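Local coordinates for protein RavA (Legionella pneumophila str. Paris, PDB 6WO6) that is of unknown molecular function but is a Legionella pneumophila effector, probably delivered into host cells during infection, at residues A[100-105]-A[139-144]; A[104-109]-A[148-153]; A[259-264]-A[289-294]; A[282-287]-A[322-327]. The protein carries 2 engineered substitutions. One frame throughout, in Å; residues are numbered along the deposited sequence.

Contact 1. Residues A[100-105]-A[139-144]; sequences INPHSM and AETTPA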
loop_
_atom_site.group_PDB
_atom_site.type_symbol
_atom_site.label_atom_id
_atom_site.label_comp_id
_atom_site.label_asym_id
_atom_site.label_seq_id
_atom_site.Cartn_x
_atom_site.Cartn_y
_atom_site.Cartn_z
ATOM N N ILE A 100 13.855 -8.882 1.461
ATOM C CA ILE A 100 13.740 -7.576 2.099
ATOM C C ILE A 100 13.605 -6.488 1.042
ATOM O O ILE A 100 12.923 -5.479 1.260
ATOM C CB ILE A 100 14.946 -7.305 3.021
ATOM C CG1 ILE A 100 15.129 -8.444 4.028
ATOM C CG2 ILE A 100 14.777 -5.980 3.754
ATOM C CD1 ILE A 100 16.138 -9.499 3.607
ATOM N N ASN A 101 14.244 -6.683 -0.112
ATOM C CA ASN A 101 14.316 -5.666 -1.161
ATOM C C ASN A 101 13.948 -6.274 -2.508
ATOM O O ASN A 101 14.829 -6.650 -3.296
ATOM C CB ASN A 101 15.708 -5.032 -1.210
ATOM C CG ASN A 101 16.072 -4.325 0.083
ATOM O OD1 ASN A 101 15.208 -3.775 0.767
ATOM N ND2 ASN A 101 17.355 -4.336 0.424
ATOM N N PRO A 102 12.651 -6.383 -2.810
ATOM C CA PRO A 102 12.261 -6.840 -4.156
ATOM C C PRO A 102 12.543 -5.803 -5.229
ATOM O O PRO A 102 12.899 -6.156 -6.365
ATOM C CB PRO A 102 10.756 -7.117 -4.011
ATOM C CG PRO A 102 10.489 -7.141 -2.527
ATOM C CD PRO A 102 11.489 -6.214 -1.925
ATOM N N HIS A 103 12.382 -4.519 -4.893
ATOM C CA HIS A 103 12.712 -3.452 -5.828
ATOM C C HIS A 103 14.154 -3.549 -6.298
ATOM O O HIS A 103 14.457 -3.192 -7.440
ATOM C CB HIS A 103 12.465 -2.094 -5.174
ATOM C CG HIS A 103 13.342 -1.831 -3.990
ATOM N ND1 HIS A 103 13.052 -2.309 -2.730
ATOM C CD2 HIS A 103 14.508 -1.153 -3.877
ATOM C CE1 HIS A 103 13.999 -1.932 -1.891
ATOM N NE2 HIS A 103 14.895 -1.229 -2.561
ATOM N N SER A 104 15.057 -4.019 -5.433
ATOM C CA SER A 104 16.437 -4.242 -5.852
ATOM C C SER A 104 16.498 -5.267 -6.976
ATOM O O SER A 104 17.143 -5.039 -8.007
ATOM C CB SER A 104 17.285 -4.696 -4.661
ATOM O OG SER A 104 17.493 -3.637 -3.743
ATOM N N MET A 105 15.816 -6.400 -6.797
ATOM C CA MET A 105 15.779 -7.418 -7.840
ATOM C C MET A 105 15.203 -6.863 -9.137
ATOM O O MET A 105 15.665 -7.213 -10.230
ATOM C CB MET A 105 14.972 -8.622 -7.352
ATOM C CG MET A 105 14.376 -9.480 -8.449
ATOM S SD MET A 105 13.624 -10.981 -7.797
ATOM C CE MET A 105 12.991 -10.391 -6.227
ATOM N N ALA A 139 5.434 -0.844 -3.203
ATOM C CA ALA A 139 5.228 0.473 -2.610
ATOM C C ALA A 139 5.764 0.531 -1.187
ATOM O O ALA A 139 6.242 1.582 -0.745
ATOM C CB ALA A 139 3.744 0.839 -2.637
ATOM N N GLU A 140 5.708 -0.588 -0.462
ATOM C CA GLU A 140 6.180 -0.591 0.917
ATOM C C GLU A 140 7.702 -0.554 0.995
ATOM O O GLU A 140 8.262 0.128 1.861
ATOM C CB GLU A 140 5.639 -1.815 1.656
ATOM C CG GLU A 140 4.159 -1.731 1.990
ATOM C CD GLU A 140 3.640 -2.982 2.680
ATOM O OE1 GLU A 140 4.297 -4.040 2.574
ATOM O OE2 GLU A 140 2.576 -2.903 3.331
ATOM N N THR A 141 8.394 -1.275 0.109
ATOM C CA THR A 141 9.839 -1.432 0.272
ATOM C C THR A 141 10.683 -0.541 -0.634
ATOM O O THR A 141 11.869 -0.351 -0.345
ATOM C CB THR A 141 10.247 -2.894 0.044
ATOM O OG1 THR A 141 10.115 -3.221 -1.344
ATOM C CG2 THR A 141 9.371 -3.827 0.869
ATOM N N THR A 142 10.123 0.012 -1.706
ATOM C CA THR A 142 10.935 0.784 -2.649
ATOM C C THR A 142 11.230 2.174 -2.091
ATOM O O THR A 142 10.303 2.877 -1.677
ATOM C CB THR A 142 10.226 0.925 -3.991
ATOM O OG1 THR A 142 9.870 -0.372 -4.487
ATOM C CG2 THR A 142 11.125 1.630 -4.995
ATOM N N PRO A 143 12.493 2.603 -2.073
ATOM C CA PRO A 143 12.793 3.993 -1.713
ATOM C C PRO A 143 12.179 4.959 -2.715
ATOM O O PRO A 143 11.830 4.595 -3.841
ATOM C CB PRO A 143 14.325 4.052 -1.749
ATOM C CG PRO A 143 14.768 2.633 -1.589
ATOM C CD PRO A 143 13.715 1.807 -2.270
ATOM N N ALA A 144 12.048 6.217 -2.288
ATOM C CA ALA A 144 11.397 7.215 -3.132
ATOM C C ALA A 144 12.222 7.522 -4.376
ATOM O O ALA A 144 11.669 7.647 -5.475
ATOM C CB ALA A 144 11.135 8.490 -2.329
#

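Contact 2. Residues A[104-109]-A[148-153]; sequences SMILEK and SRVSQN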
loop_
_atom_site.group_PDB
_atom_site.type_symbol
_atom_site.label_atom_id
_atom_site.label_comp_id
_atom_site.label_asym_id
_atom_site.label_seq_id
_atom_site.Cartn_x
_atom_site.Cartn_y
_atom_site.Cartn_z
ATOM N N SER A 104 15.057 -4.019 -5.433
ATOM C CA SER A 104 16.437 -4.242 -5.852
ATOM C C SER A 104 16.498 -5.267 -6.976
ATOM O O SER A 104 17.143 -5.039 -8.007
ATOM C CB SER A 104 17.285 -4.696 -4.661
ATOM O OG SER A 104 17.493 -3.637 -3.743
ATOM N N MET A 105 15.816 -6.400 -6.797
ATOM C CA MET A 105 15.779 -7.418 -7.840
ATOM C C MET A 105 15.203 -6.863 -9.137
ATOM O O MET A 105 15.665 -7.213 -10.230
ATOM C CB MET A 105 14.972 -8.622 -7.352
ATOM C CG MET A 105 14.376 -9.480 -8.449
ATOM S SD MET A 105 13.624 -10.981 -7.797
ATOM C CE MET A 105 12.991 -10.391 -6.227
ATOM N N ILE A 106 14.206 -5.981 -9.040
ATOM C CA ILE A 106 13.630 -5.415 -10.257
ATOM C C ILE A 106 14.586 -4.414 -10.907
ATOM O O ILE A 106 14.638 -4.305 -12.139
ATOM C CB ILE A 106 12.255 -4.791 -9.947
ATOM C CG1 ILE A 106 11.299 -5.883 -9.458
ATOM C CG2 ILE A 106 11.689 -4.063 -11.161
ATOM C CD1 ILE A 106 9.842 -5.587 -9.700
ATOM N N LEU A 107 15.371 -3.692 -10.106
ATOM C CA LEU A 107 16.278 -2.681 -10.641
ATOM C C LEU A 107 17.592 -3.277 -11.122
ATOM O O LEU A 107 18.161 -2.794 -12.107
ATOM C CB LEU A 107 16.563 -1.611 -9.586
ATOM C CG LEU A 107 15.403 -0.706 -9.185
ATOM C CD1 LEU A 107 15.829 0.254 -8.087
ATOM C CD2 LEU A 107 14.884 0.046 -10.394
ATOM N N GLU A 108 18.089 -4.313 -10.447
ATOM C CA GLU A 108 19.327 -5.002 -10.818
ATOM C C GLU A 108 19.225 -5.734 -12.147
ATOM O O GLU A 108 20.157 -6.481 -12.485
ATOM C CB GLU A 108 19.729 -5.985 -9.717
ATOM C CG GLU A 108 20.229 -5.326 -8.441
ATOM C CD GLU A 108 20.215 -6.272 -7.255
ATOM O OE1 GLU A 108 19.739 -7.418 -7.411
ATOM O OE2 GLU A 108 20.675 -5.869 -6.166
ATOM N N LYS A 109 18.126 -5.527 -12.876
ATOM C CA LYS A 109 17.894 -6.146 -14.178
ATOM C C LYS A 109 17.936 -7.669 -14.088
ATOM O O LYS A 109 18.331 -8.353 -15.035
ATOM C CB LYS A 109 18.884 -5.626 -15.225
ATOM C CG LYS A 109 19.151 -4.124 -15.122
ATOM C CD LYS A 109 19.033 -3.424 -16.466
ATOM C CE LYS A 109 17.587 -3.094 -16.799
ATOM N NZ LYS A 109 17.472 -2.385 -18.104
ATOM N N SER A 148 10.313 5.963 -9.377
ATOM C CA SER A 148 9.965 6.094 -10.786
ATOM C C SER A 148 10.815 5.209 -11.688
ATOM O O SER A 148 10.414 4.948 -12.828
ATOM C CB SER A 148 10.090 7.553 -11.228
ATOM O OG SER A 148 11.404 8.038 -11.023
ATOM N N ARG A 149 11.969 4.738 -11.214
ATOM C CA ARG A 149 12.772 3.849 -12.047
ATOM C C ARG A 149 12.198 2.437 -12.039
ATOM O O ARG A 149 11.981 1.844 -13.104
ATOM C CB ARG A 149 14.229 3.852 -11.577
ATOM C CG ARG A 149 15.139 2.928 -12.376
ATOM C CD ARG A 149 16.454 3.596 -12.747
ATOM N NE ARG A 149 16.392 4.228 -14.063
ATOM C CZ ARG A 149 16.549 3.575 -15.212
ATOM N NH1 ARG A 149 16.478 4.228 -16.364
ATOM N NH2 ARG A 149 16.773 2.267 -15.211
ATOM N N VAL A 150 11.945 1.893 -10.840
ATOM C CA VAL A 150 11.225 0.626 -10.697
ATOM C C VAL A 150 10.038 0.602 -11.645
ATOM O O VAL A 150 9.955 -0.238 -12.548
ATOM C CB VAL A 150 10.771 0.415 -9.239
ATOM C CG1 VAL A 150 9.843 -0.786 -9.127
ATOM C CG2 VAL A 150 11.961 0.243 -8.315
ATOM N N SER A 151 9.126 1.563 -11.464
ATOM C CA SER A 151 7.936 1.663 -12.303
ATOM C C SER A 151 8.289 1.569 -13.783
ATOM O O SER A 151 7.692 0.778 -14.525
ATOM C CB SER A 151 7.197 2.971 -12.004
ATOM O OG SER A 151 5.887 2.958 -12.548
ATOM N N GLN A 152 9.290 2.342 -14.223
ATOM C CA GLN A 152 9.640 2.340 -15.641
ATOM C C GLN A 152 9.982 0.935 -16.119
ATOM O O GLN A 152 9.484 0.490 -17.160
ATOM C CB GLN A 152 10.805 3.291 -15.913
ATOM C CG GLN A 152 11.157 3.388 -17.392
ATOM C CD GLN A 152 12.490 4.068 -17.644
ATOM O OE1 GLN A 152 13.401 3.473 -18.225
ATOM N NE2 GLN A 152 12.607 5.321 -17.218
ATOM N N ASN A 153 10.807 0.212 -15.353
ATOM C CA ASN A 153 11.134 -1.163 -15.718
ATOM C C ASN A 153 9.867 -1.986 -15.904
ATOM O O ASN A 153 9.709 -2.686 -16.912
ATOM C CB ASN A 153 12.044 -1.787 -14.657
ATOM C CG ASN A 153 13.498 -1.369 -14.811
ATOM O OD1 ASN A 153 13.809 -0.406 -15.511
ATOM N ND2 ASN A 153 14.396 -2.097 -14.154
#

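Contact 3. Residues A[259-264]-A[289-294]; sequences RDIERN and ILFPEL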
loop_
_atom_site.group_PDB
_atom_site.type_symbol
_atom_site.label_atom_id
_atom_site.label_comp_id
_atom_site.label_asym_id
_atom_site.label_seq_id
_atom_site.Cartn_x
_atom_site.Cartn_y
_atom_site.Cartn_z
ATOM N N ARG A 259 -15.203 23.758 16.024
ATOM C CA ARG A 259 -16.535 24.358 16.054
ATOM C C ARG A 259 -16.853 24.915 17.438
ATOM O O ARG A 259 -17.414 26.010 17.564
ATOM C CB ARG A 259 -17.591 23.332 15.637
ATOM C CG ARG A 259 -18.793 23.941 14.929
ATOM C CD ARG A 259 -20.045 23.091 15.081
ATOM N NE ARG A 259 -21.030 23.749 15.938
ATOM C CZ ARG A 259 -22.303 23.377 16.051
ATOM N NH1 ARG A 259 -22.762 22.344 15.355
ATOM N NH2 ARG A 259 -23.119 24.044 16.859
ATOM N N ASP A 260 -16.500 24.168 18.486
ATOM C CA ASP A 260 -16.727 24.623 19.854
ATOM C C ASP A 260 -15.968 25.913 20.137
ATOM O O ASP A 260 -16.522 26.858 20.714
ATOM C CB ASP A 260 -16.310 23.522 20.833
ATOM C CG ASP A 260 -16.896 23.709 22.218
ATOM O OD1 ASP A 260 -17.712 24.637 22.411
ATOM O OD2 ASP A 260 -16.539 22.916 23.115
ATOM N N ILE A 261 -14.698 25.968 19.730
ATOM C CA ILE A 261 -13.891 27.171 19.922
ATOM C C ILE A 261 -14.535 28.358 19.221
ATOM O O ILE A 261 -14.658 29.449 19.791
ATOM C CB ILE A 261 -12.456 26.941 19.416
ATOM C CG1 ILE A 261 -11.740 25.901 20.276
ATOM C CG2 ILE A 261 -11.678 28.244 19.402
ATOM C CD1 ILE A 261 -10.342 25.588 19.796
ATOM N N GLU A 262 -14.962 28.162 17.972
ATOM C CA GLU A 262 -15.461 29.287 17.189
ATOM C C GLU A 262 -16.840 29.748 17.655
ATOM O O GLU A 262 -17.152 30.940 17.563
ATOM C CB GLU A 262 -15.482 28.921 15.707
ATOM C CG GLU A 262 -14.096 28.854 15.087
ATOM C CD GLU A 262 -14.115 28.380 13.645
ATOM O OE1 GLU A 262 -15.113 27.751 13.229
ATOM O OE2 GLU A 262 -13.125 28.638 12.925
ATOM N N ARG A 263 -17.667 28.838 18.167
ATOM C CA ARG A 263 -19.024 29.194 18.565
ATOM C C ARG A 263 -19.089 29.725 19.995
ATOM O O ARG A 263 -19.702 30.769 20.245
ATOM C CB ARG A 263 -19.944 27.978 18.412
ATOM C CG ARG A 263 -21.432 28.282 18.533
ATOM C CD ARG A 263 -22.264 27.005 18.419
ATOM N NE ARG A 263 -23.666 27.271 18.099
ATOM C CZ ARG A 263 -24.630 27.431 19.005
ATOM N NH1 ARG A 263 -24.352 27.355 20.301
ATOM N NH2 ARG A 263 -25.876 27.669 18.613
ATOM N N ASN A 264 -18.465 29.025 20.942
ATOM C CA ASN A 264 -18.607 29.343 22.357
ATOM C C ASN A 264 -17.433 30.131 22.921
ATOM O O ASN A 264 -17.644 31.058 23.711
ATOM C CB ASN A 264 -18.798 28.055 23.163
ATOM C CG ASN A 264 -20.070 27.319 22.782
ATOM O OD1 ASN A 264 -21.134 27.924 22.654
ATOM N ND2 ASN A 264 -19.960 26.009 22.581
ATOM N N ILE A 289 -2.659 22.849 18.651
ATOM C CA ILE A 289 -2.270 23.624 17.476
ATOM C C ILE A 289 -3.399 24.525 16.994
ATOM O O ILE A 289 -3.147 25.533 16.325
ATOM C CB ILE A 289 -1.803 22.670 16.354
ATOM C CG1 ILE A 289 -1.087 23.442 15.243
ATOM C CG2 ILE A 289 -2.978 21.889 15.790
ATOM C CD1 ILE A 289 -0.608 22.564 14.112
ATOM N N LEU A 290 -4.645 24.199 17.343
ATOM C CA LEU A 290 -5.775 25.007 16.902
ATOM C C LEU A 290 -5.795 26.384 17.553
ATOM O O LEU A 290 -6.310 27.336 16.956
ATOM C CB LEU A 290 -7.085 24.277 17.201
ATOM C CG LEU A 290 -7.507 23.178 16.233
ATOM C CD1 LEU A 290 -8.713 22.429 16.769
ATOM C CD2 LEU A 290 -7.818 23.791 14.885
ATOM N N PHE A 291 -5.237 26.522 18.758
ATOM C CA PHE A 291 -5.573 27.683 19.583
ATOM C C PHE A 291 -4.851 28.982 19.215
ATOM O O PHE A 291 -5.514 30.025 19.136
ATOM C CB PHE A 291 -5.344 27.351 21.059
ATOM C CG PHE A 291 -6.415 26.481 21.644
ATOM C CD1 PHE A 291 -6.389 25.108 21.461
ATOM C CD2 PHE A 291 -7.462 27.037 22.353
ATOM C CE1 PHE A 291 -7.380 24.305 21.991
ATOM C CE2 PHE A 291 -8.460 26.242 22.884
ATOM C CZ PHE A 291 -8.419 24.875 22.706
ATOM N N PRO A 292 -3.527 28.993 19.000
ATOM C CA PRO A 292 -2.873 30.278 18.678
ATOM C C PRO A 292 -3.450 30.974 17.456
ATOM O O PRO A 292 -3.597 32.202 17.465
ATOM C CB PRO A 292 -1.407 29.877 18.465
ATOM C CG PRO A 292 -1.238 28.654 19.288
ATOM C CD PRO A 292 -2.535 27.910 19.147
ATOM N N GLU A 293 -3.791 30.227 16.402
ATOM C CA GLU A 293 -4.366 30.843 15.210
ATOM C C GLU A 293 -5.764 31.384 15.487
ATOM O O GLU A 293 -6.047 32.564 15.251
ATOM C CB GLU A 293 -4.408 29.833 14.062
ATOM C CG GLU A 293 -3.486 30.162 12.901
ATOM C CD GLU A 293 -2.157 29.437 12.989
ATOM O OE1 GLU A 293 -1.346 29.562 12.046
ATOM O OE2 GLU A 293 -1.924 28.734 13.998
ATOM N N LEU A 294 -6.657 30.528 15.986
ATOM C CA LEU A 294 -8.053 30.914 16.147
ATOM C C LEU A 294 -8.263 31.932 17.264
ATOM O O LEU A 294 -9.277 32.640 17.255
ATOM C CB LEU A 294 -8.903 29.667 16.398
ATOM C CG LEU A 294 -8.740 28.558 15.354
ATOM C CD1 LEU A 294 -9.694 27.409 15.630
ATOM C CD2 LEU A 294 -8.936 29.098 13.946
#

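Contact 4. Residues A[282-287]-A[322-327]; sequences DLCLEF and EMINGA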
loop_
_atom_site.group_PDB
_atom_site.type_symbol
_atom_site.label_atom_id
_atom_site.label_comp_id
_atom_site.label_asym_id
_atom_site.label_seq_id
_atom_site.Cartn_x
_atom_site.Cartn_y
_atom_site.Cartn_z
ATOM N N ASP A 282 -7.782 17.469 28.300
ATOM C CA ASP A 282 -7.120 16.479 27.456
ATOM C C ASP A 282 -7.390 16.743 25.978
ATOM O O ASP A 282 -6.479 16.650 25.147
ATOM C CB ASP A 282 -7.584 15.074 27.840
ATOM C CG ASP A 282 -7.304 14.742 29.292
ATOM O OD1 ASP A 282 -6.226 15.118 29.793
ATOM O OD2 ASP A 282 -8.166 14.105 29.935
ATOM N N LEU A 283 -8.636 17.076 25.635
ATOM C CA LEU A 283 -8.979 17.335 24.240
ATOM C C LEU A 283 -8.306 18.603 23.728
ATOM O O LEU A 283 -7.792 18.627 22.604
ATOM C CB LEU A 283 -10.498 17.426 24.088
ATOM C CG LEU A 283 -11.023 17.699 22.677
ATOM C CD1 LEU A 283 -10.518 16.641 21.714
ATOM C CD2 LEU A 283 -12.539 17.747 22.667
ATOM N N CYS A 284 -8.295 19.667 24.536
ATOM C CA CYS A 284 -7.622 20.897 24.126
ATOM C C CYS A 284 -6.129 20.669 23.925
ATOM O O CYS A 284 -5.532 21.208 22.986
ATOM C CB CYS A 284 -7.863 21.999 25.156
ATOM S SG CYS A 284 -9.573 22.583 25.269
ATOM N N LEU A 285 -5.507 19.871 24.798
ATOM C CA LEU A 285 -4.084 19.580 24.648
ATOM C C LEU A 285 -3.821 18.729 23.412
ATOM O O LEU A 285 -2.839 18.957 22.692
ATOM C CB LEU A 285 -3.556 18.877 25.897
ATOM C CG LEU A 285 -3.498 19.655 27.212
ATOM C CD1 LEU A 285 -3.010 18.754 28.336
ATOM C CD2 LEU A 285 -2.610 20.879 27.079
ATOM N N GLU A 286 -4.686 17.745 23.150
ATOM C CA GLU A 286 -4.489 16.860 22.007
ATOM C C GLU A 286 -4.478 17.632 20.696
ATOM O O GLU A 286 -3.812 17.222 19.739
ATOM C CB GLU A 286 -5.579 15.787 21.984
ATOM C CG GLU A 286 -5.342 14.657 20.992
ATOM C CD GLU A 286 -6.445 13.610 21.026
ATOM O OE1 GLU A 286 -7.544 13.914 21.534
ATOM O OE2 GLU A 286 -6.211 12.481 20.547
ATOM N N PHE A 287 -5.195 18.754 20.640
ATOM C CA PHE A 287 -5.326 19.571 19.439
ATOM C C PHE A 287 -4.932 21.014 19.725
ATOM O O PHE A 287 -5.563 21.959 19.240
ATOM C CB PHE A 287 -6.748 19.492 18.890
ATOM C CG PHE A 287 -7.177 18.097 18.535
ATOM C CD1 PHE A 287 -6.346 17.270 17.795
ATOM C CD2 PHE A 287 -8.403 17.607 18.952
ATOM C CE1 PHE A 287 -6.737 15.980 17.468
ATOM C CE2 PHE A 287 -8.800 16.318 18.630
ATOM C CZ PHE A 287 -7.966 15.504 17.887
ATOM N N GLU A 322 -2.884 29.089 29.224
ATOM C CA GLU A 322 -1.417 29.247 29.089
ATOM C C GLU A 322 -0.789 27.871 28.916
ATOM O O GLU A 322 0.200 27.757 28.200
ATOM C CB GLU A 322 -0.877 29.965 30.323
ATOM C CG GLU A 322 0.637 30.012 30.401
ATOM C CD GLU A 322 1.203 29.950 31.809
ATOM O OE1 GLU A 322 0.959 28.948 32.503
ATOM O OE2 GLU A 322 1.882 30.906 32.207
ATOM N N MET A 323 -1.369 26.877 29.570
ATOM C CA MET A 323 -0.897 25.487 29.413
ATOM C C MET A 323 -1.240 25.005 28.009
ATOM O O MET A 323 -0.396 24.369 27.396
ATOM C CB MET A 323 -1.593 24.580 30.420
ATOM C CG MET A 323 -1.765 23.189 29.924
ATOM S SD MET A 323 -1.696 22.112 31.331
ATOM C CE MET A 323 -0.103 22.578 31.995
ATOM N N ILE A 324 -2.454 25.277 27.543
ATOM C CA ILE A 324 -2.803 24.852 26.190
ATOM C C ILE A 324 -1.883 25.512 25.173
ATOM O O ILE A 324 -1.430 24.872 24.216
ATOM C CB ILE A 324 -4.282 25.158 25.898
ATOM C CG1 ILE A 324 -5.190 24.270 26.748
ATOM C CG2 ILE A 324 -4.580 24.975 24.422
ATOM C CD1 ILE A 324 -6.595 24.797 26.880
ATOM N N ASN A 325 -1.589 26.802 25.363
ATOM C CA ASN A 325 -0.676 27.486 24.454
ATOM C C ASN A 325 0.731 26.910 24.548
ATOM O O ASN A 325 1.450 26.844 23.543
ATOM C CB ASN A 325 -0.671 28.985 24.749
ATOM C CG ASN A 325 -0.809 29.821 23.495
ATOM O OD1 ASN A 325 -1.920 30.096 23.039
ATOM N ND2 ASN A 325 0.322 30.228 22.925
ATOM N N GLY A 326 1.144 26.490 25.746
ATOM C CA GLY A 326 2.434 25.836 25.888
ATOM C C GLY A 326 2.494 24.482 25.211
ATOM O O GLY A 326 3.551 24.078 24.721
ATOM N N ALA A 327 1.372 23.759 25.183
ATOM C CA ALA A 327 1.330 22.493 24.459
ATOM C C ALA A 327 1.456 22.707 22.957
ATOM O O ALA A 327 1.987 21.843 22.249
ATOM C CB ALA A 327 0.043 21.738 24.784
#

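Contact 1. Residues A[100-105]-A[139-144]
The last turn of helix 131-141 meets the first turn of helix 102-107 where His103 settles against Thr141, Thr142 and Pro143. The imidazole turns one face to the chain as it leaves helix 131-141. Pro143 CD lies over this face, 3.6 Å from the centroid of the His103 ring, and Thr142 CA lies over the same face, 3.9 Å from that centroid; both are CH-pi contacts set off toward the rim. The CD methylene suits the role because it adjoins the proline nitrogen, which makes its hydrogens slightly positive toward a pi cloud. His103 reaches this place with CG between its own backbone N and carbonyl carbon (chi1 64°), a torsion easier to hold in the first turn of a helix than further along. The junction is a helix C-terminus: Thr142 is the first residue to leave helical geometry, and Pro143, with no backbone N-H, suits the extended chain beyond. His103 ND1 and Thr141 OG1 share a weak hydrogen bond of 3.4 Å, in which either may donate. Thr141 OG1 also lies 3.3 Å from Pro102 CD, and it makes a weak bond to the carbonyl of Arg137. Thr142 instead turns its OG1 back to Leu138 O, a hydrogen bond that satisfies the hydroxyl within its own helix end. From helix 147-157, Val150 packs on both His103 and Thr142, while Phe171 of helix 162-181 touches Thr142.

Contact 2. Residues A[104-109]-A[148-153]
Leu107 leans its branched end onto Val150 while Asn153, one turn further along helix 147-157, reaches the carbonyl of Ile106. Leu107 has CG beside its backbone N (chi1 -68°) and an extended second torsion, a common helical leucine shape that carries CD2 across to the other helix. There CD2 lies 3.6 Å from Val150 CG2, the two side chains crossing at about a right angle, and 3.5 Å from Arg149 CG. The aliphatic stem of Arg149 thus serves as an apolar wall, and the bends at its second and third torsions lead the guanidinium on from there. Ile106 offers CG2, which lies 4.3 Å from Val150 CG1 and 4.2 Å from Asn153 CB. Asn153 turns CG beside its backbone N (chi1 -80°), so that ND2 donates to Ile106 O over 3.0 Å, with an N-H...O angle of 146°. The acceptor lies almost in the plane of the amide, but the donor comes in tilted from the carbonyl plane. Ile106 belongs to the last turn of helix 102-107, where carbonyls begin to lack partners from their own helix; a short amide fits such a place well. Lys109 NZ and Arg149 NH2, 5.5 Å apart at the exposed rim, would repel mildly, probably softened by solvent. The chemistry implies one directional bond at a helix end, which helps to set the turn of the Asn153 amide, bordered by branched aliphatic groups that need no such precision.

Contact 3. Residues A[259-264]-A[289-294]
The Phe291 ring is held between two isoleucines: Ile261 CD1 lies over one face, 3.8 Å from the ring centroid and 20° off its normal, while Ile324 CG2 from helix 311-327 lies on the opposite side of the ring plane, 3.5 Å from Phe291 CD1. At the far end of the ring, Cys284 SG comes within 3.6 Å of Phe291 CZ. Ile261 is well fitted to reach an aromatic partner, since CG1 stands beside the backbone N (chi1 -66°) and the extended second torsion pushes CD1 outward. Its CD1 thereby makes a CH-pi contact with the ring and also touches Leu290 CB. The gap it spans is wide: helix 259-264, part of the long helix 246-265, and the short helix 290-294 run roughly parallel at an angle of 34°, with axes 11.3 Å apart, so large apolar side chains are needed to bridge them. The second branch of Ile261, CG2, packs on Leu294 CB at 4.3 Å, so the two arms of one residue serve two successive turns of the short helix. Glu262 lies at the margin, its OE2 4.3 Å from Leu294 CD2, but its charge is engaged in a salt bridge to Arg258. Leu290 and Leu294 also touch Arg258, and Phe273 of helix 270-275 packs against Ile261.

Contact 4. Residues A[282-287]-A[322-327]
This is a wholly apolar helix-to-helix contact, made where the short helix 281-286 lies against the C-terminal part of helix 311-327. The segments 282-286 and 322-327 run in broadly the same direction, 32° apart, with axes 9.2 Å from each other. Leu285 is the main bridge. With CG beside its backbone N (chi1 -67°) and the second torsion extended, it sends CD2 among Met323, Ile324 and Ala327, which lie on about one turn of helix. That methyl of Leu285 lies 3.6 Å from Ala327 CB, 3.8 Å from Met323 CG and 4.1 Å from Ile324 CA. The single methyl of Ala327 is short enough to let the leucine methyl lie close to the helix backbone. Met323 meets it through CG and then bends away at its second and third torsions, a flexible residue that fits the exposed rim. On the neighbouring flank Cys284 meets Ile324: the isoleucine CD1 lies 3.5 Å from Cys284 CB and 4.0 Å from Cys284 SG, and the small, weakly polar thiol sits easily in such surroundings. No hydrogen bond crosses between the segments, so the contact rests on van der Waals packing and the burial of apolar surface. Helix 290-294 borders it, with Pro292 on Asn325, and Ala288 in the loop before that helix touches Ala327. Leu283, and Phe287 just past the helix end, pack on helix 246-265, where Glu286 adds a salt bridge to Lys250.

The four contacts form two pairs well apart in the elongated chain, on opposite sides of its centre where contact 2 is set against contacts 3 and 4. Contacts 1 and 2 share helix 102-107 and touch where helix 147-157 follows helix 131-141; both are partly buried, with a weak hydrogen bond in contact 1 and a directed amide-to-carbonyl bond in contact 2. Contacts 3 and 4 lie about 12 Å apart between centres, alternate along the chain and join around Phe291; neither has a hydrogen bond across it. Contact 3 is the buried member, apolar but for Glu262, whereas contact 4 runs from the interior to an exposed methionine.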